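Local coordinates for Alr4995 protein (Nostoc sp., PDB 6LRF) that probably acts as a bifunctional enzyme, an arginine dihydrolase that hydrolyses arginine to ornithine and an ornithine cyclodeaminase that converts ornithine to proline, at residues Y282-L294 and Q326-H340. Sequence-based numbering, arbitrary orientation.
Sequences YVESRIIRIEGHL and QSTSAAEVKVSAPSH
R289 and E332 face each other across two antiparallel strands, 284-292 and 329-337, whose backbones pair from E284-A337 to G292-S329. At the hydrogen-bonded pairs R286-V335, I288-V333 and I290-A331 each residue gives its N-H and its carbonyl to the other, which satisfies the backbone polar groups there; all but R286 are buried. R289 NH1 makes a weak, bent bond of 3.0 Å to E332 OE2 within a salt bridge, the guanidinium and carboxylate planes 63° apart. NE and NH2 of R289 grip E291 OE2 side-on, on the anti side of the carboxylate, NH2 lying 3.0 Å from that oxygen, while A330 CB covers one face of the guanidinium. CG of R289 stands anti to the backbone N (chi1 -176°) and the chain runs extended to NE, which carries the charge over A330 between the two acids. Replacement of R289 by a leucine would probably leave E291 and E332 without their shared positive partner and take the flat group off the A330 methyl. The other oxygen of E332 accepts from N318 of the adjoining strand. S285 OG donates to S336 OG at 3.0 Å, and S336 OG also bonds D143, which forms a salt bridge with K334. At one end H340 ND1 donates almost straight (169°) to the syn lone pair of E284 OE1 at 3.1 Å, with OE1 in the plane of the imidazole, while NE2 bonds D436. At the other, H293 NE2 reaches Q326 O at 2.9 Å from well above the carbonyl plane, and ND1 bonds E450. On the opposite face from R289, I288 CD1 meets V333 CB at 3.9 Å, and V335 packs on helix 340-352. This antiparallel ladder joins neighbouring strands inside a six-stranded mixed sheet of the LOR/SDH conserved region, with 313-320 flanking 329-337 on its far side.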
loop_
_atom_site.group_PDB
_atom_site.type_symbol
_atom_site.label_atom_id
_atom_site.label_comp_id
_atom_site.label_asym_id
_atom_site.label_seq_id
_atom_site.Cartn_x
_atom_site.Cartn_y
_atom_site.Cartn_z
ATOM N N TYR B 282 26.479 19.866 -35.694
ATOM C CA TYR B 282 26.559 18.561 -35.035
ATOM C C TYR B 282 25.279 17.756 -35.245
ATOM O O TYR B 282 25.242 16.547 -34.985
ATOM C CB TYR B 282 26.860 18.724 -33.545
ATOM C CG TYR B 282 28.174 19.417 -33.295
ATOM C CD1 TYR B 282 29.372 18.713 -33.314
ATOM C CD2 TYR B 282 28.221 20.778 -33.070
ATOM C CE1 TYR B 282 30.584 19.351 -33.097
ATOM C CE2 TYR B 282 29.422 21.425 -32.855
ATOM C CZ TYR B 282 30.601 20.709 -32.868
ATOM O OH TYR B 282 31.798 21.365 -32.646
ATOM N N VAL B 283 24.235 18.426 -35.731
ATOM C CA VAL B 283 22.978 17.764 -36.047
ATOM C C VAL B 283 23.213 16.674 -37.091
ATOM O O VAL B 283 23.892 16.892 -38.104
ATOM C CB VAL B 283 21.928 18.777 -36.545
ATOM C CG1 VAL B 283 20.626 18.078 -36.920
ATOM C CG2 VAL B 283 21.688 19.844 -35.474
ATOM N N GLU B 284 22.676 15.488 -36.810
ATOM C CA GLU B 284 22.778 14.333 -37.698
ATOM C C GLU B 284 21.406 13.823 -38.127
ATOM O O GLU B 284 20.413 14.012 -37.430
ATOM C CB GLU B 284 23.524 13.191 -37.020
ATOM C CG GLU B 284 24.994 13.413 -36.866
ATOM C CD GLU B 284 25.669 12.221 -36.223
ATOM O OE1 GLU B 284 24.949 11.259 -35.854
ATOM O OE2 GLU B 284 26.910 12.235 -36.109
ATOM N N SER B 285 21.379 13.154 -39.273
ATOM C CA SER B 285 20.148 12.669 -39.869
ATOM C C SER B 285 20.375 11.290 -40.430
ATOM O O SER B 285 21.475 10.962 -40.864
ATOM C CB SER B 285 19.666 13.605 -40.973
ATOM O OG SER B 285 18.818 14.602 -40.438
ATOM N N ARG B 286 19.309 10.498 -40.430
ATOM C CA ARG B 286 19.366 9.109 -40.840
ATOM C C ARG B 286 17.956 8.689 -41.233
ATOM O O ARG B 286 16.999 8.984 -40.528
ATOM C CB ARG B 286 19.912 8.254 -39.699
ATOM C CG ARG B 286 20.223 6.822 -40.043
ATOM C CD ARG B 286 21.123 6.238 -38.980
ATOM N NE ARG B 286 21.159 4.780 -39.019
ATOM C CZ ARG B 286 22.048 4.046 -38.356
ATOM N NH1 ARG B 286 22.973 4.652 -37.622
ATOM N NH2 ARG B 286 22.019 2.713 -38.429
ATOM N N ILE B 287 17.807 8.029 -42.369
ATOM C CA ILE B 287 16.498 7.521 -42.726
ATOM C C ILE B 287 16.396 6.058 -42.272
ATOM O O ILE B 287 17.292 5.256 -42.517
ATOM C CB ILE B 287 16.230 7.656 -44.234
ATOM C CG1 ILE B 287 16.062 9.137 -44.604
ATOM C CG2 ILE B 287 14.982 6.868 -44.640
ATOM C CD1 ILE B 287 15.901 9.393 -46.104
ATOM N N ILE B 288 15.330 5.729 -41.557
ATOM C CA ILE B 288 15.123 4.349 -41.141
ATOM C C ILE B 288 13.848 3.807 -41.782
ATOM O O ILE B 288 12.981 4.567 -42.214
ATOM C CB ILE B 288 15.052 4.218 -39.601
ATOM C CG1 ILE B 288 13.940 5.095 -39.036
ATOM C CG2 ILE B 288 16.382 4.579 -38.967
ATOM C CD1 ILE B 288 12.680 4.327 -38.672
ATOM N N ARG B 289 13.743 2.489 -41.861
ATOM C CA ARG B 289 12.527 1.863 -42.371
ATOM C C ARG B 289 11.924 0.971 -41.285
ATOM O O ARG B 289 12.650 0.297 -40.552
ATOM C CB ARG B 289 12.835 1.069 -43.644
ATOM C CG ARG B 289 11.639 0.446 -44.343
ATOM C CD ARG B 289 12.080 -0.179 -45.659
ATOM N NE ARG B 289 11.062 -1.048 -46.240
ATOM C CZ ARG B 289 10.088 -0.621 -47.036
ATOM N NH1 ARG B 289 9.997 0.674 -47.333
ATOM N NH2 ARG B 289 9.204 -1.484 -47.532
ATOM N N ILE B 290 10.600 1.000 -41.155
ATOM C CA ILE B 290 9.898 0.137 -40.204
ATOM C C ILE B 290 8.747 -0.562 -40.939
ATOM O O ILE B 290 8.025 0.071 -41.702
ATOM C CB ILE B 290 9.390 0.940 -38.982
ATOM C CG1 ILE B 290 8.638 0.037 -38.014
ATOM C CG2 ILE B 290 8.522 2.114 -39.401
ATOM C CD1 ILE B 290 9.552 -0.895 -37.254
ATOM N N GLU B 291 8.622 -1.877 -40.749
ATOM C CA GLU B 291 7.596 -2.688 -41.406
ATOM C C GLU B 291 6.763 -3.489 -40.398
ATOM O O GLU B 291 7.258 -3.888 -39.345
ATOM C CB GLU B 291 8.224 -3.670 -42.395
ATOM C CG GLU B 291 8.654 -3.103 -43.731
ATOM C CD GLU B 291 9.093 -4.205 -44.709
ATOM O OE1 GLU B 291 8.987 -5.398 -44.342
ATOM O OE2 GLU B 291 9.525 -3.884 -45.843
ATOM N N GLY B 292 5.507 -3.763 -40.741
ATOM C CA GLY B 292 4.654 -4.559 -39.871
ATOM C C GLY B 292 3.219 -4.085 -39.889
ATOM O O GLY B 292 2.776 -3.477 -40.868
ATOM N N HIS B 293 2.483 -4.374 -38.820
ATOM C CA HIS B 293 1.114 -3.880 -38.682
ATOM C C HIS B 293 1.163 -2.538 -37.957
ATOM O O HIS B 293 0.817 -2.423 -36.783
ATOM C CB HIS B 293 0.238 -4.892 -37.937
ATOM C CG HIS B 293 0.213 -6.248 -38.574
ATOM N ND1 HIS B 293 0.716 -7.370 -37.952
ATOM C CD2 HIS B 293 -0.234 -6.658 -39.786
ATOM C CE1 HIS B 293 0.566 -8.416 -38.747
ATOM N NE2 HIS B 293 0.000 -8.009 -39.869
ATOM N N LEU B 294 1.605 -1.520 -38.675
ATOM C CA LEU B 294 2.099 -0.313 -38.036
ATOM C C LEU B 294 1.003 0.471 -37.330
ATOM O O LEU B 294 1.207 0.974 -36.230
ATOM C CB LEU B 294 2.796 0.567 -39.066
ATOM C CG LEU B 294 4.016 -0.052 -39.757
ATOM C CD1 LEU B 294 4.709 0.974 -40.668
ATOM C CD2 LEU B 294 4.994 -0.626 -38.739
ATOM N N GLN B 326 -4.502 -7.866 -42.056
ATOM C CA GLN B 326 -3.315 -8.674 -41.753
ATOM C C GLN B 326 -2.109 -8.386 -42.666
ATOM O O GLN B 326 -1.014 -8.861 -42.397
ATOM C CB GLN B 326 -3.664 -10.161 -41.818
ATOM C CG GLN B 326 -4.656 -10.579 -40.741
ATOM C CD GLN B 326 -4.117 -10.373 -39.346
ATOM O OE1 GLN B 326 -2.900 -10.359 -39.134
ATOM N NE2 GLN B 326 -5.018 -10.185 -38.386
ATOM N N SER B 327 -2.312 -7.625 -43.739
ATOM C CA SER B 327 -1.200 -7.223 -44.608
ATOM C C SER B 327 -0.195 -6.392 -43.816
ATOM O O SER B 327 -0.549 -5.730 -42.838
ATOM C CB SER B 327 -1.686 -6.409 -45.814
ATOM O OG SER B 327 -2.698 -7.092 -46.529
ATOM N N THR B 328 1.063 -6.416 -44.234
ATOM C CA THR B 328 2.048 -5.594 -43.561
ATOM C C THR B 328 2.006 -4.191 -44.170
ATOM O O THR B 328 1.606 -4.002 -45.321
ATOM C CB THR B 328 3.453 -6.206 -43.656
ATOM O OG1 THR B 328 3.670 -6.655 -44.989
ATOM C CG2 THR B 328 3.559 -7.411 -42.735
ATOM N N SER B 329 2.341 -3.205 -43.355
ATOM C CA SER B 329 2.502 -1.836 -43.815
ATOM C C SER B 329 3.972 -1.480 -43.660
ATOM O O SER B 329 4.710 -2.182 -42.959
ATOM C CB SER B 329 1.610 -0.876 -43.021
ATOM O OG SER B 329 0.256 -1.025 -43.405
ATOM N N ALA B 330 4.407 -0.419 -44.334
ATOM C CA ALA B 330 5.802 0.013 -44.243
ATOM C C ALA B 330 5.870 1.524 -44.178
ATOM O O ALA B 330 5.120 2.215 -44.858
ATOM C CB ALA B 330 6.611 -0.502 -45.427
ATOM N N ALA B 331 6.779 2.042 -43.362
ATOM C CA ALA B 331 6.982 3.483 -43.304
ATOM C C ALA B 331 8.478 3.828 -43.365
ATOM O O ALA B 331 9.326 3.081 -42.877
ATOM C CB ALA B 331 6.340 4.057 -42.050
ATOM N N GLU B 332 8.801 4.952 -43.995
ATOM C CA GLU B 332 10.171 5.443 -43.990
ATOM C C GLU B 332 10.175 6.751 -43.234
ATOM O O GLU B 332 9.333 7.622 -43.459
ATOM C CB GLU B 332 10.721 5.588 -45.406
ATOM C CG GLU B 332 11.278 4.258 -45.927
ATOM C CD GLU B 332 11.509 4.222 -47.434
ATOM O OE1 GLU B 332 11.559 5.302 -48.068
ATOM O OE2 GLU B 332 11.640 3.100 -47.983
ATOM N N VAL B 333 11.097 6.855 -42.291
ATOM C CA VAL B 333 11.107 7.967 -41.349
ATOM C C VAL B 333 12.504 8.587 -41.313
ATOM O O VAL B 333 13.495 7.881 -41.155
ATOM C CB VAL B 333 10.696 7.496 -39.925
ATOM C CG1 VAL B 333 10.760 8.638 -38.928
ATOM C CG2 VAL B 333 9.278 6.891 -39.941
ATOM N N LYS B 334 12.589 9.899 -41.486
ATOM C CA LYS B 334 13.870 10.574 -41.322
ATOM C C LYS B 334 14.004 10.959 -39.854
ATOM O O LYS B 334 13.161 11.661 -39.313
ATOM C CB LYS B 334 13.976 11.802 -42.232
ATOM C CG LYS B 334 15.376 12.417 -42.300
ATOM C CD LYS B 334 15.425 13.598 -43.269
ATOM C CE LYS B 334 14.584 14.782 -42.784
ATOM N NZ LYS B 334 15.202 15.438 -41.604
ATOM N N VAL B 335 15.052 10.466 -39.211
ATOM C CA VAL B 335 15.312 10.763 -37.808
ATOM C C VAL B 335 16.428 11.795 -37.720
ATOM O O VAL B 335 17.438 11.652 -38.398
ATOM C CB VAL B 335 15.739 9.503 -37.029
ATOM C CG1 VAL B 335 15.866 9.816 -35.547
ATOM C CG2 VAL B 335 14.759 8.359 -37.267
ATOM N N SER B 336 16.247 12.829 -36.903
ATOM C CA SER B 336 17.329 13.783 -36.649
ATOM C C SER B 336 17.677 13.813 -35.177
ATOM O O SER B 336 16.808 13.628 -34.316
ATOM C CB SER B 336 16.951 15.201 -37.111
ATOM O OG SER B 336 16.639 15.226 -38.493
ATOM N N ALA B 337 18.952 14.064 -34.901
ATOM C CA ALA B 337 19.466 14.183 -33.544
ATOM C C ALA B 337 20.425 15.370 -33.461
ATOM O O ALA B 337 21.045 15.729 -34.455
ATOM C CB ALA B 337 20.173 12.894 -33.130
ATOM N N PRO B 338 20.551 15.983 -32.279
ATOM C CA PRO B 338 21.401 17.171 -32.141
ATOM C C PRO B 338 22.903 16.841 -32.103
ATOM O O PRO B 338 23.747 17.735 -32.253
ATOM C CB PRO B 338 20.934 17.768 -30.809
ATOM C CG PRO B 338 20.450 16.541 -30.014
ATOM C CD PRO B 338 19.792 15.686 -31.044
ATOM N N SER B 339 23.233 15.571 -31.893
ATOM C CA SER B 339 24.625 15.129 -31.799
ATOM C C SER B 339 24.695 13.637 -32.059
ATOM O O SER B 339 23.661 12.951 -32.065
ATOM C CB SER B 339 25.202 15.422 -30.422
ATOM O OG SER B 339 24.693 14.477 -29.496
ATOM N N HIS B 340 25.908 13.126 -32.241
ATOM C CA HIS B 340 26.093 11.701 -32.480
ATOM C C HIS B 340 25.673 10.885 -31.270
ATOM O O HIS B 340 25.056 9.819 -31.399
ATOM C CB HIS B 340 27.549 11.376 -32.833
ATOM C CG HIS B 340 27.736 9.980 -33.345
ATOM N ND1 HIS B 340 26.969 9.453 -34.366
ATOM C CD2 HIS B 340 28.592 8.997 -32.976
ATOM C CE1 HIS B 340 27.348 8.210 -34.605
ATOM N NE2 HIS B 340 28.331 7.909 -33.774
#